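Local coordinates for ComZ (PDB 6QVI), which is a competence-associated pilin that probably acts as a DNA receptor at the pilus tip during natural transformation, at residues 109-114 with 120-125; 189-194 with 465-470; 235-240 with 244-249; 390-395 with 423-428; 475-480 with 486-491. One frame throughout, in Å; residues are numbered along the deposited sequence.

Contact 1: 109-114 with 120-125; sequences TLVSEG and KARVQA
V111 and Q124 face each other as a non-hydrogen-bonded pair in an antiparallel hairpin, pointing the same way, with V111 CG2 3.4 Å from Q124 CB. Six backbone hydrogen bonds join the strands, two each in the pairs L110–A125, S112–V123 and G114–A121. The S112 N to V123 O bond, at 3.0 Å, is nearly straight (174°).

The two faces of the hairpin differ. L110, S112, A121, V123 and A125 are buried: L110, A121 and V123 pack on helix 12-40, where S112 OG also bonds the carbonyl of A21, as expected of a pilin-like fold. E113, R122 and Q124 on the opposite face are partly exposed, with V111 buried among them. There V111 CG1 lies 3.7 Å above one face of the R122 guanidinium, toward its rim, while E113 comes at the edge, OE1 being 3.6 Å from R122 NH1. Carboxylate and guanidinium planes are turned 45° apart, so no flat two-pronged pairing forms. The other oxygen, OE2, makes a long ion pair with K120 NZ at 3.9 Å.

The backbone bonds join the strands and the buried face seats them on the helix, while one acid shared between two bases would probably add only modest electrostatic support.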
# COMPACT_ATOMS: atom_id res chain seq x y z
N THR A 109 -9.48 -4.06 -26.85
CA THR A 109 -10.61 -4.30 -27.76
C THR A 109 -11.10 -5.73 -27.55
O THR A 109 -10.32 -6.68 -27.67
CB THR A 109 -10.24 -4.05 -29.24
OG1 THR A 109 -9.78 -2.68 -29.42
CG2 THR A 109 -11.43 -4.35 -30.21
N LEU A 110 -12.38 -5.86 -27.21
CA LEU A 110 -13.05 -7.16 -27.10
C LEU A 110 -13.87 -7.39 -28.38
O LEU A 110 -14.65 -6.53 -28.78
CB LEU A 110 -13.96 -7.18 -25.88
CG LEU A 110 -14.62 -8.50 -25.50
CD1 LEU A 110 -13.68 -9.74 -25.42
CD2 LEU A 110 -15.46 -8.33 -24.26
N VAL A 111 -13.63 -8.52 -29.06
CA VAL A 111 -14.29 -8.82 -30.34
C VAL A 111 -14.97 -10.19 -30.26
O VAL A 111 -14.32 -11.19 -29.92
CB VAL A 111 -13.30 -8.78 -31.52
CG1 VAL A 111 -13.83 -9.52 -32.70
CG2 VAL A 111 -13.08 -7.39 -31.95
N SER A 112 -16.22 -10.23 -30.64
CA SER A 112 -16.99 -11.44 -30.66
C SER A 112 -17.62 -11.66 -32.02
O SER A 112 -18.56 -11.01 -32.34
CB SER A 112 -18.05 -11.33 -29.59
OG SER A 112 -19.27 -11.87 -29.98
N GLU A 113 -17.10 -12.59 -32.80
CA GLU A 113 -17.63 -12.93 -34.10
C GLU A 113 -18.69 -13.97 -33.93
O GLU A 113 -18.40 -15.03 -33.52
CB GLU A 113 -16.55 -13.57 -34.94
CG GLU A 113 -15.46 -12.64 -35.42
CD GLU A 113 -14.32 -13.36 -36.10
OE1 GLU A 113 -13.15 -13.06 -35.80
OE2 GLU A 113 -14.57 -14.22 -36.94
N GLY A 114 -19.93 -13.69 -34.28
CA GLY A 114 -20.97 -14.67 -34.11
C GLY A 114 -21.58 -15.20 -35.39
O GLY A 114 -21.51 -14.57 -36.41
N LYS A 120 -23.56 -14.30 -40.44
CA LYS A 120 -22.40 -14.02 -39.63
C LYS A 120 -22.42 -12.53 -39.29
O LYS A 120 -22.67 -11.67 -40.16
CB LYS A 120 -21.13 -14.44 -40.39
CG LYS A 120 -19.82 -14.32 -39.62
CD LYS A 120 -18.62 -14.86 -40.44
CE LYS A 120 -17.30 -14.57 -39.70
NZ LYS A 120 -16.04 -14.92 -40.45
N ALA A 121 -22.20 -12.24 -38.01
CA ALA A 121 -22.14 -10.89 -37.47
C ALA A 121 -20.96 -10.76 -36.53
O ALA A 121 -20.56 -11.71 -35.84
CB ALA A 121 -23.42 -10.51 -36.72
N ARG A 122 -20.47 -9.54 -36.42
CA ARG A 122 -19.30 -9.22 -35.62
C ARG A 122 -19.63 -8.01 -34.76
O ARG A 122 -20.09 -6.98 -35.28
CB ARG A 122 -18.12 -8.93 -36.56
CG ARG A 122 -16.75 -8.86 -35.99
CD ARG A 122 -15.82 -8.64 -37.17
NE ARG A 122 -14.71 -7.77 -36.81
CZ ARG A 122 -13.52 -8.22 -36.45
NH1 ARG A 122 -13.28 -9.53 -36.41
NH2 ARG A 122 -12.56 -7.35 -36.14
N VAL A 123 -19.39 -8.12 -33.45
CA VAL A 123 -19.58 -6.95 -32.60
C VAL A 123 -18.34 -6.74 -31.74
O VAL A 123 -17.66 -7.68 -31.31
CB VAL A 123 -20.84 -7.08 -31.71
CG1 VAL A 123 -22.01 -7.49 -32.55
CG2 VAL A 123 -20.64 -8.01 -30.55
N GLN A 124 -18.06 -5.48 -31.43
CA GLN A 124 -16.79 -5.26 -30.76
C GLN A 124 -16.88 -4.01 -29.90
O GLN A 124 -17.69 -3.12 -30.17
CB GLN A 124 -15.67 -5.16 -31.79
CG GLN A 124 -15.45 -3.85 -32.45
CD GLN A 124 -14.17 -3.87 -33.29
OE1 GLN A 124 -13.80 -4.91 -33.85
NE2 GLN A 124 -13.45 -2.74 -33.33
N ALA A 125 -16.07 -4.00 -28.83
CA ALA A 125 -15.99 -2.84 -27.93
C ALA A 125 -14.56 -2.56 -27.52
O ALA A 125 -13.77 -3.48 -27.24
CB ALA A 125 -16.84 -3.05 -26.67

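Contact 2: 189-194 with 465-470; sequences TTYSEV and VLFGSV
Y191 and F467 meet as a T-shaped pair, the edge of F467 directed at the face of Y191. The ring planes stand 87° apart and the centroids are separated by 5.2 Å. F467 CE1 reaches over the Y191 face away from its centre, 3.9 Å from Y191 CE2, and F467 CZ lies 4.0 Å from Y191 CG, so the phenyl edge sits over the CG–CD2–CE2 side of the tyrosine. The other face of the Y191 ring is covered over its centre by the methyl CG2 of T190, leaving the ring layered between a methyl group and an aromatic edge.

Both rings take the same first torsion: in Y191 (chi1 -46°) and F467 (chi1 -48°) alike, CG stands opposite the carbonyl carbon, beside the backbone N. V465 CG2 packs on one face of the F467 ring, and its other methyl, CG1, reaches Y191 CD1 at 4.3 Å. V194 CG2 approaches F467 CZ at the same distance, 4.3 Å, completing a small apolar cluster.

V465 and F467 belong to strand 465-467 of the beta-solenoid, paired in parallel with strands 447-449 and 491-496, and the chain turns a corner at G468, whose backbone angles suit a residue without a side chain. The 189-194 loop is laid on this strand from outside it.

No hydrogen bond crosses the contact. Y191 OH is hydrogen-bonded to E493 OE2 in strand 491-496, while toward 465-467 the loop relies on aromatic and methyl packing, and the rotation of the Y191 ring is probably fixed from both its faces and its tip.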
# COMPACT_ATOMS: atom_id res chain seq x y z
N THR A 189 12.07 -16.43 10.70
CA THR A 189 12.86 -17.28 11.58
C THR A 189 14.22 -16.69 11.91
O THR A 189 14.80 -17.06 12.93
CB THR A 189 13.01 -18.62 10.89
OG1 THR A 189 13.89 -18.47 9.77
CG2 THR A 189 11.64 -19.09 10.38
N THR A 190 14.73 -15.76 11.09
CA THR A 190 16.03 -15.13 11.32
C THR A 190 16.02 -14.09 12.44
O THR A 190 17.09 -13.55 12.74
CB THR A 190 16.58 -14.50 10.04
OG1 THR A 190 17.96 -14.19 10.25
CG2 THR A 190 15.85 -13.24 9.71
N TYR A 191 14.88 -13.80 13.05
CA TYR A 191 14.79 -12.76 14.06
C TYR A 191 14.42 -13.36 15.40
O TYR A 191 13.79 -14.42 15.47
CB TYR A 191 13.78 -11.67 13.66
CG TYR A 191 13.94 -11.22 12.23
CD1 TYR A 191 14.94 -10.33 11.87
CD2 TYR A 191 13.08 -11.68 11.23
CE1 TYR A 191 15.10 -9.91 10.55
CE2 TYR A 191 13.22 -11.25 9.90
CZ TYR A 191 14.24 -10.37 9.58
OH TYR A 191 14.42 -9.95 8.30
N SER A 192 14.84 -12.68 16.47
CA SER A 192 14.74 -13.22 17.83
C SER A 192 13.31 -13.40 18.31
O SER A 192 12.72 -12.48 18.89
CB SER A 192 15.48 -12.32 18.82
OG SER A 192 16.69 -11.82 18.30
N GLU A 193 12.80 -14.62 18.14
CA GLU A 193 11.54 -15.09 18.71
C GLU A 193 10.39 -14.09 18.48
O GLU A 193 9.65 -13.73 19.39
CB GLU A 193 11.72 -15.41 20.19
CG GLU A 193 12.98 -16.25 20.48
CD GLU A 193 13.04 -17.58 19.73
OE1 GLU A 193 12.75 -18.63 20.35
OE2 GLU A 193 13.40 -17.59 18.53
N VAL A 194 10.25 -13.68 17.22
CA VAL A 194 9.16 -12.81 16.79
C VAL A 194 8.22 -13.52 15.84
O VAL A 194 7.27 -12.90 15.34
CB VAL A 194 9.67 -11.51 16.14
CG1 VAL A 194 10.78 -10.92 16.98
CG2 VAL A 194 10.13 -11.77 14.69
N VAL A 465 14.92 -3.67 13.78
CA VAL A 465 14.16 -3.96 12.58
C VAL A 465 12.71 -3.56 12.81
O VAL A 465 12.15 -3.75 13.90
CB VAL A 465 14.33 -5.45 12.16
CG1 VAL A 465 13.88 -6.39 13.23
CG2 VAL A 465 13.60 -5.75 10.86
N LEU A 466 12.11 -2.96 11.79
CA LEU A 466 10.71 -2.56 11.82
C LEU A 466 9.96 -3.38 10.79
O LEU A 466 10.37 -3.45 9.62
CB LEU A 466 10.54 -1.08 11.53
CG LEU A 466 9.11 -0.64 11.32
CD1 LEU A 466 8.28 -0.92 12.58
CD2 LEU A 466 9.19 0.80 11.06
N PHE A 467 8.92 -4.06 11.24
CA PHE A 467 8.06 -4.83 10.37
C PHE A 467 6.76 -4.08 10.15
O PHE A 467 6.15 -3.60 11.11
CB PHE A 467 7.78 -6.21 10.95
CG PHE A 467 9.01 -6.92 11.44
CD1 PHE A 467 9.57 -7.95 10.71
CD2 PHE A 467 9.58 -6.59 12.66
CE1 PHE A 467 10.70 -8.63 11.17
CE2 PHE A 467 10.70 -7.27 13.13
CZ PHE A 467 11.26 -8.29 12.38
N GLY A 468 6.33 -4.02 8.91
CA GLY A 468 5.21 -3.17 8.57
C GLY A 468 5.61 -2.35 7.36
O GLY A 468 5.69 -2.91 6.26
N SER A 469 5.80 -1.04 7.53
CA SER A 469 6.18 -0.14 6.45
C SER A 469 6.43 1.23 7.05
O SER A 469 5.82 1.59 8.07
CB SER A 469 5.07 -0.05 5.38
OG SER A 469 3.80 0.06 6.00
N VAL A 470 7.28 2.03 6.42
CA VAL A 470 7.39 3.41 6.87
C VAL A 470 7.11 4.28 5.67
O VAL A 470 7.60 4.00 4.57
CB VAL A 470 8.75 3.75 7.54
CG1 VAL A 470 9.12 2.64 8.49
CG2 VAL A 470 9.89 4.17 6.55

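Contact 3: 235-240 with 244-249; sequences KGVFVG and QDITGE
Two consecutive faces of the beta-solenoid meet here, strand 237-239 and strand 246-247, with V237, V239 and I246 directed at one another across the turn that joins them. I246 is the residue that reaches both valines. With CG1 opposite the carbonyl carbon (chi1 -56°) and the chain extended beyond it, I246 passes obliquely between them: its CG1 lies 3.7 Å from V239 CB, and its terminal CD1 lies 3.7 Å from V237 CG1.

The strands do not pair with each other. Strand 237-239 runs parallel to 212-214 and 265-266, whereas 246-247 lies beside 218-221 in a different sheet, as expected of successive sides of a solenoid coil; no hydrogen bond crosses, and the two strands meet chiefly through their side chains. Shortening I246 to alanine is likely to open a gap between the two faces and leave V237 CG1 and V239 CB without the CD1 and CG1 that rest on them.

Nearer the turn, V239 CG1 packs on the carbonyl oxygen of D245 at 3.5 Å. The D245 carboxylate lies beside G240, OD1 being 3.9 Å from G240 C, where a side chain would collide with it; G240 also has a positive phi. That carboxylate is held on both oxygens, OD1 by the backbone N of R241 and OD2 by a salt bridge to K218.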
# COMPACT_ATOMS: atom_id res chain seq x y z
N LYS A 235 11.29 -6.57 -9.00
CA LYS A 235 10.39 -6.56 -10.16
C LYS A 235 10.36 -5.18 -10.81
O LYS A 235 9.30 -4.60 -11.01
CB LYS A 235 8.98 -6.98 -9.72
CG LYS A 235 8.78 -8.45 -9.47
CD LYS A 235 7.30 -8.82 -9.49
CE LYS A 235 6.51 -7.67 -10.03
NZ LYS A 235 5.16 -8.22 -10.36
N GLY A 236 11.52 -4.68 -11.19
CA GLY A 236 11.55 -3.39 -11.86
C GLY A 236 12.26 -2.27 -11.11
O GLY A 236 12.24 -2.19 -9.88
N VAL A 237 12.90 -1.40 -11.88
CA VAL A 237 13.61 -0.23 -11.36
C VAL A 237 13.20 0.92 -12.28
O VAL A 237 13.71 1.06 -13.39
CB VAL A 237 15.13 -0.42 -11.35
CG1 VAL A 237 15.82 0.86 -10.90
CG2 VAL A 237 15.52 -1.62 -10.49
N PHE A 238 12.20 1.67 -11.85
CA PHE A 238 11.62 2.77 -12.62
C PHE A 238 12.00 4.13 -12.04
O PHE A 238 11.38 4.61 -11.09
CB PHE A 238 10.11 2.56 -12.67
CG PHE A 238 9.74 1.17 -13.01
CD1 PHE A 238 9.14 0.34 -12.08
CD2 PHE A 238 10.04 0.66 -14.29
CE1 PHE A 238 8.80 -0.97 -12.43
CE2 PHE A 238 9.71 -0.64 -14.65
CZ PHE A 238 9.09 -1.46 -13.72
N VAL A 239 12.98 4.80 -12.66
CA VAL A 239 13.56 6.01 -12.08
C VAL A 239 13.52 7.16 -13.06
O VAL A 239 14.09 7.06 -14.15
CB VAL A 239 15.01 5.76 -11.61
CG1 VAL A 239 15.70 7.09 -11.25
CG2 VAL A 239 15.04 4.80 -10.45
N GLY A 240 12.92 8.27 -12.65
CA GLY A 240 13.03 9.55 -13.36
C GLY A 240 12.55 9.51 -14.81
O GLY A 240 11.56 8.87 -15.16
N GLN A 244 18.19 6.57 -18.50
CA GLN A 244 19.34 7.46 -18.40
C GLN A 244 19.64 7.79 -16.94
O GLN A 244 20.81 7.93 -16.54
CB GLN A 244 19.08 8.76 -19.14
CG GLN A 244 18.44 8.64 -20.48
CD GLN A 244 16.95 8.65 -20.35
OE1 GLN A 244 16.25 7.73 -20.79
NE2 GLN A 244 16.45 9.69 -19.72
N ASP A 245 18.60 7.96 -16.11
CA ASP A 245 18.76 8.42 -14.74
C ASP A 245 19.01 7.29 -13.76
O ASP A 245 18.88 7.49 -12.54
CB ASP A 245 17.53 9.24 -14.31
CG ASP A 245 17.31 10.49 -15.18
OD1 ASP A 245 16.17 10.99 -15.23
OD2 ASP A 245 18.29 10.95 -15.82
N ILE A 246 19.38 6.12 -14.26
CA ILE A 246 19.86 5.01 -13.45
C ILE A 246 21.36 4.92 -13.71
O ILE A 246 21.78 4.32 -14.69
CB ILE A 246 19.08 3.73 -13.77
CG1 ILE A 246 17.58 4.00 -13.57
CG2 ILE A 246 19.51 2.59 -12.89
CD1 ILE A 246 16.70 2.83 -13.91
N THR A 247 22.15 5.63 -12.91
CA THR A 247 23.60 5.74 -12.97
C THR A 247 24.28 4.74 -12.02
O THR A 247 23.71 4.31 -11.01
CB THR A 247 23.99 7.19 -12.59
OG1 THR A 247 23.52 8.13 -13.57
CG2 THR A 247 25.48 7.40 -12.32
N GLY A 248 25.54 4.44 -12.33
CA GLY A 248 26.41 3.74 -11.40
C GLY A 248 27.26 2.64 -12.01
O GLY A 248 26.99 2.13 -13.10
N GLU A 249 28.31 2.25 -11.27
CA GLU A 249 29.16 1.13 -11.66
C GLU A 249 28.42 -0.18 -11.78
O GLU A 249 28.91 -1.10 -12.44
CB GLU A 249 30.28 0.96 -10.63
CG GLU A 249 31.32 2.07 -10.64
CD GLU A 249 32.45 1.85 -9.61
OE1 GLU A 249 33.38 2.68 -9.59
OE2 GLU A 249 32.39 0.87 -8.83

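Contact 4: 390-395 with 423-428; sequences RAQSGS and ATFGLF
The phenyl ring of F425 lies among the flat groups of R390 and Q392 and meets both at a slant, its plane turned 46° from the R390 guanidinium and 34° from the Q392 amide, so neither pair forms a stack. K397, from outside the two segments, makes a cation-pi contact with the ring, and H431 meets it edge-to-face.

Different atoms of the phenylalanine serve different neighbours. F425 CB touches the arginine twice, at 3.9 Å from R390 CG and again at 3.9 Å from R390 NE. Further out, F425 CE1 approaches the backbone oxygen of A391 at 3.8 Å, and F425 CZ ends 4.0 Å from Q392 NE2, the two side chains crossing at about a right angle. With CG opposite its own backbone N (chi1 -165°), the ring extends along the strand. R390 bends at chi3, with NE beside the base of the phenylalanine.

Strand 387-392 is the last but one strand of a mixed sheet, between 366-371 and 419-421, and the chain leaving strand 419-421 returns over it with F425 directed at the strand. Without the ring, as with an alanine here, K397 is likely to lose its aromatic partner and Q392 NE2 the surface it meets, while R390 would keep its contact with CB.

No hydrogen bond joins the two segments directly, but H431 spans them: its NE2 bonds the backbone N of A391 and its ND1 the carbonyl of G426. D422 holds the start of the returning loop, with one carboxylate oxygen on the hydroxyl of T424 and the other on the backbone N of F425.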
# COMPACT_ATOMS: atom_id res chain seq x y z
N ARG A 390 -2.90 -4.50 21.67
CA ARG A 390 -4.13 -5.12 21.29
C ARG A 390 -4.93 -3.98 20.75
O ARG A 390 -5.02 -2.96 21.40
CB ARG A 390 -4.85 -5.68 22.50
CG ARG A 390 -4.14 -6.81 23.21
CD ARG A 390 -4.73 -7.03 24.59
NE ARG A 390 -5.75 -8.07 24.61
CZ ARG A 390 -5.78 -9.04 25.50
NH1 ARG A 390 -4.85 -9.09 26.43
NH2 ARG A 390 -6.72 -9.96 25.47
N ALA A 391 -5.52 -4.12 19.58
CA ALA A 391 -6.26 -3.02 19.02
C ALA A 391 -7.47 -3.44 18.26
O ALA A 391 -7.44 -4.42 17.56
CB ALA A 391 -5.37 -2.24 18.10
N GLN A 392 -8.55 -2.68 18.38
CA GLN A 392 -9.73 -3.01 17.65
C GLN A 392 -10.58 -1.81 17.44
O GLN A 392 -10.42 -0.83 18.10
CB GLN A 392 -10.53 -4.07 18.37
CG GLN A 392 -10.72 -3.85 19.85
CD GLN A 392 -11.84 -4.70 20.39
OE1 GLN A 392 -12.90 -4.83 19.77
NE2 GLN A 392 -11.62 -5.30 21.54
N SER A 393 -11.47 -1.90 16.48
CA SER A 393 -12.37 -0.83 16.18
C SER A 393 -13.64 -1.53 15.88
O SER A 393 -14.02 -1.72 14.74
CB SER A 393 -11.91 -0.05 14.98
OG SER A 393 -10.63 0.49 15.20
N GLY A 394 -14.31 -1.96 16.93
CA GLY A 394 -15.54 -2.71 16.78
C GLY A 394 -15.30 -4.10 16.23
O GLY A 394 -14.91 -5.01 16.96
N SER A 395 -15.52 -4.26 14.92
CA SER A 395 -15.36 -5.56 14.26
C SER A 395 -13.89 -5.85 13.97
O SER A 395 -13.36 -6.90 14.34
CB SER A 395 -16.18 -5.60 12.98
OG SER A 395 -17.57 -5.54 13.25
N ALA A 423 -0.00 -11.82 21.08
CA ALA A 423 -0.34 -13.09 20.47
C ALA A 423 -1.74 -13.57 20.79
O ALA A 423 -2.48 -14.01 19.92
CB ALA A 423 0.66 -14.13 20.90
N THR A 424 -2.08 -13.51 22.07
CA THR A 424 -3.36 -13.94 22.55
C THR A 424 -4.47 -13.29 21.80
O THR A 424 -5.36 -13.96 21.31
CB THR A 424 -3.54 -13.55 24.02
OG1 THR A 424 -2.28 -13.45 24.68
CG2 THR A 424 -4.38 -14.58 24.70
N PHE A 425 -4.42 -11.98 21.68
CA PHE A 425 -5.50 -11.31 20.99
C PHE A 425 -5.61 -11.66 19.53
O PHE A 425 -6.59 -12.25 19.11
CB PHE A 425 -5.44 -9.81 21.15
CG PHE A 425 -6.71 -9.15 20.76
CD1 PHE A 425 -6.76 -8.31 19.68
CD2 PHE A 425 -7.86 -9.41 21.44
CE1 PHE A 425 -7.93 -7.72 19.30
CE2 PHE A 425 -9.04 -8.83 21.07
CZ PHE A 425 -9.08 -7.98 20.00
N GLY A 426 -4.60 -11.28 18.75
CA GLY A 426 -4.60 -11.55 17.33
C GLY A 426 -3.19 -11.61 16.81
O GLY A 426 -2.27 -11.29 17.53
N LEU A 427 -3.01 -11.99 15.56
CA LEU A 427 -1.66 -12.10 15.01
C LEU A 427 -1.53 -11.24 13.76
O LEU A 427 -2.49 -11.04 13.00
CB LEU A 427 -1.33 -13.57 14.70
CG LEU A 427 -0.97 -14.42 15.93
CD1 LEU A 427 -1.50 -15.91 15.85
CD2 LEU A 427 0.51 -14.35 16.15
N PHE A 428 -0.31 -10.74 13.55
CA PHE A 428 -0.01 -9.90 12.40
C PHE A 428 -0.10 -10.72 11.12
O PHE A 428 0.38 -11.85 11.06
CB PHE A 428 1.40 -9.35 12.54
CG PHE A 428 1.55 -7.95 12.04
CD1 PHE A 428 0.89 -6.91 12.66
CD2 PHE A 428 2.34 -7.67 10.93
CE1 PHE A 428 1.02 -5.60 12.21
CE2 PHE A 428 2.47 -6.37 10.46
CZ PHE A 428 1.81 -5.33 11.11

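Contact 5: 475-480 with 486-491; sequences FCTTSA and CNASQK
A disulfide between C476 and C486 closes the loop that follows strand 474-478 of the beta-solenoid domain, tying the strand covalently to the return chain just ahead of strand 491-496. Nine residues separate the cysteines. The two sulfurs, C476 SG and C486 SG, are 2.0 Å apart, with a torsion about the S–S bond of -124°. In C476, SG stands opposite the backbone N (chi1 166°), reaching out from the strand to the cysteine of the loop.

The segments run at 60° to each other yet stay close as far as T478 and A488, without a hydrogen bond between them. A488 supplies most of the remaining packing: its methyl CB points back at the strand, 4.0 Å from T478 CA and 4.1 Å from T477 CB. T477 CG2 also comes within 4.1 Å of the backbone oxygen of Q490.

The strand itself is held by the neighbouring coils of the solenoid. C476 makes backbone hydrogen bonds with F458 and V460 in strand 457-461, while T477 OG1 bonds the carbonyl of G153 and T478 OG1 bonds both Y442 OH and the carbonyl of V460. The loop carries its own polar tie, Q490 OE1 to K462 NZ.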
# COMPACT_ATOMS: atom_id res chain seq x y z
N PHE A 475 14.28 9.21 5.90
CA PHE A 475 14.61 8.02 6.66
C PHE A 475 16.05 8.20 7.04
O PHE A 475 16.83 8.67 6.25
CB PHE A 475 14.46 6.82 5.77
CG PHE A 475 14.72 5.52 6.44
CD1 PHE A 475 15.98 5.07 6.63
CD2 PHE A 475 13.69 4.72 6.80
CE1 PHE A 475 16.21 3.87 7.21
CE2 PHE A 475 13.91 3.52 7.39
CZ PHE A 475 15.17 3.09 7.58
N CYS A 476 16.39 7.84 8.27
CA CYS A 476 17.73 8.02 8.77
C CYS A 476 18.15 6.98 9.78
O CYS A 476 17.36 6.54 10.57
CB CYS A 476 17.78 9.40 9.37
SG CYS A 476 19.17 9.79 10.41
N THR A 477 19.40 6.58 9.74
CA THR A 477 19.90 5.58 10.65
C THR A 477 20.94 6.17 11.55
O THR A 477 21.66 7.04 11.15
CB THR A 477 20.52 4.44 9.88
OG1 THR A 477 19.66 4.13 8.81
CG2 THR A 477 20.61 3.24 10.72
N THR A 478 21.02 5.72 12.78
CA THR A 478 21.99 6.30 13.67
C THR A 478 22.81 5.27 14.32
O THR A 478 22.41 4.12 14.39
CB THR A 478 21.31 7.02 14.80
OG1 THR A 478 20.19 6.25 15.22
CG2 THR A 478 20.89 8.36 14.36
N SER A 479 23.95 5.71 14.85
CA SER A 479 24.86 4.78 15.50
C SER A 479 24.30 4.30 16.84
O SER A 479 24.54 3.15 17.24
CB SER A 479 26.21 5.43 15.68
OG SER A 479 26.22 6.03 16.97
N ALA A 480 23.70 5.20 17.62
CA ALA A 480 23.21 4.80 18.94
C ALA A 480 21.99 5.64 19.31
O ALA A 480 21.72 6.69 18.71
CB ALA A 480 24.29 4.91 19.99
N CYS A 486 22.52 11.75 11.41
CA CYS A 486 22.18 10.78 10.40
C CYS A 486 23.30 10.02 9.78
O CYS A 486 23.10 8.94 9.30
CB CYS A 486 21.38 11.47 9.31
SG CYS A 486 19.67 11.64 9.78
N ASN A 487 24.49 10.59 9.73
CA ASN A 487 25.56 9.84 9.10
C ASN A 487 25.85 8.56 9.84
O ASN A 487 26.41 8.57 10.92
CB ASN A 487 26.82 10.68 8.90
CG ASN A 487 27.49 10.38 7.58
OD1 ASN A 487 27.03 9.54 6.83
ND2 ASN A 487 28.59 11.07 7.30
N ALA A 488 25.39 7.46 9.29
CA ALA A 488 25.63 6.17 9.87
C ALA A 488 26.12 5.28 8.77
O ALA A 488 25.87 5.51 7.58
CB ALA A 488 24.38 5.61 10.48
N SER A 489 26.84 4.24 9.16
CA SER A 489 27.39 3.34 8.19
C SER A 489 26.96 1.94 8.49
O SER A 489 27.16 1.07 7.67
CB SER A 489 28.90 3.46 8.18
OG SER A 489 29.26 4.82 8.22
N GLN A 490 26.42 1.68 9.67
CA GLN A 490 25.90 0.34 9.85
C GLN A 490 24.46 0.32 9.42
O GLN A 490 23.88 1.32 9.11
CB GLN A 490 26.13 -0.35 11.19
CG GLN A 490 27.53 -0.84 11.41
CD GLN A 490 27.78 -1.22 12.85
OE1 GLN A 490 28.21 -0.39 13.65
NE2 GLN A 490 27.50 -2.47 13.21
N LYS A 491 23.86 -0.82 9.56
CA LYS A 491 22.61 -1.07 8.89
C LYS A 491 21.48 -1.25 9.89
O LYS A 491 21.60 -2.03 10.84
CB LYS A 491 22.75 -2.32 8.01
CG LYS A 491 23.86 -2.17 6.96
CD LYS A 491 24.03 -3.39 6.04
CE LYS A 491 24.93 -3.10 4.82
NZ LYS A 491 24.93 -4.25 3.86

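In the fold
Contact 1 stands apart in the pilin-like domain, its centre 42 Å from that of contact 3 and 61 Å from that of contact 5. The other four appear to lie in the beta-solenoid part of the chain. Contacts 2 and 5 touch each other where V470 CG2 meets F475 CD2 at 3.8 Å, on strands that follow one another in the chain. Contact 4 comes within about 5 Å of contact 2, nearest atoms, without touching it. Contacts 3 and 4 are both nested along the chain inside the long loop closed by contact 2, yet their centres lie 41 Å apart, on opposite sides of the chain's centre. Nothing in these five contacts identifies the surface that would receive DNA.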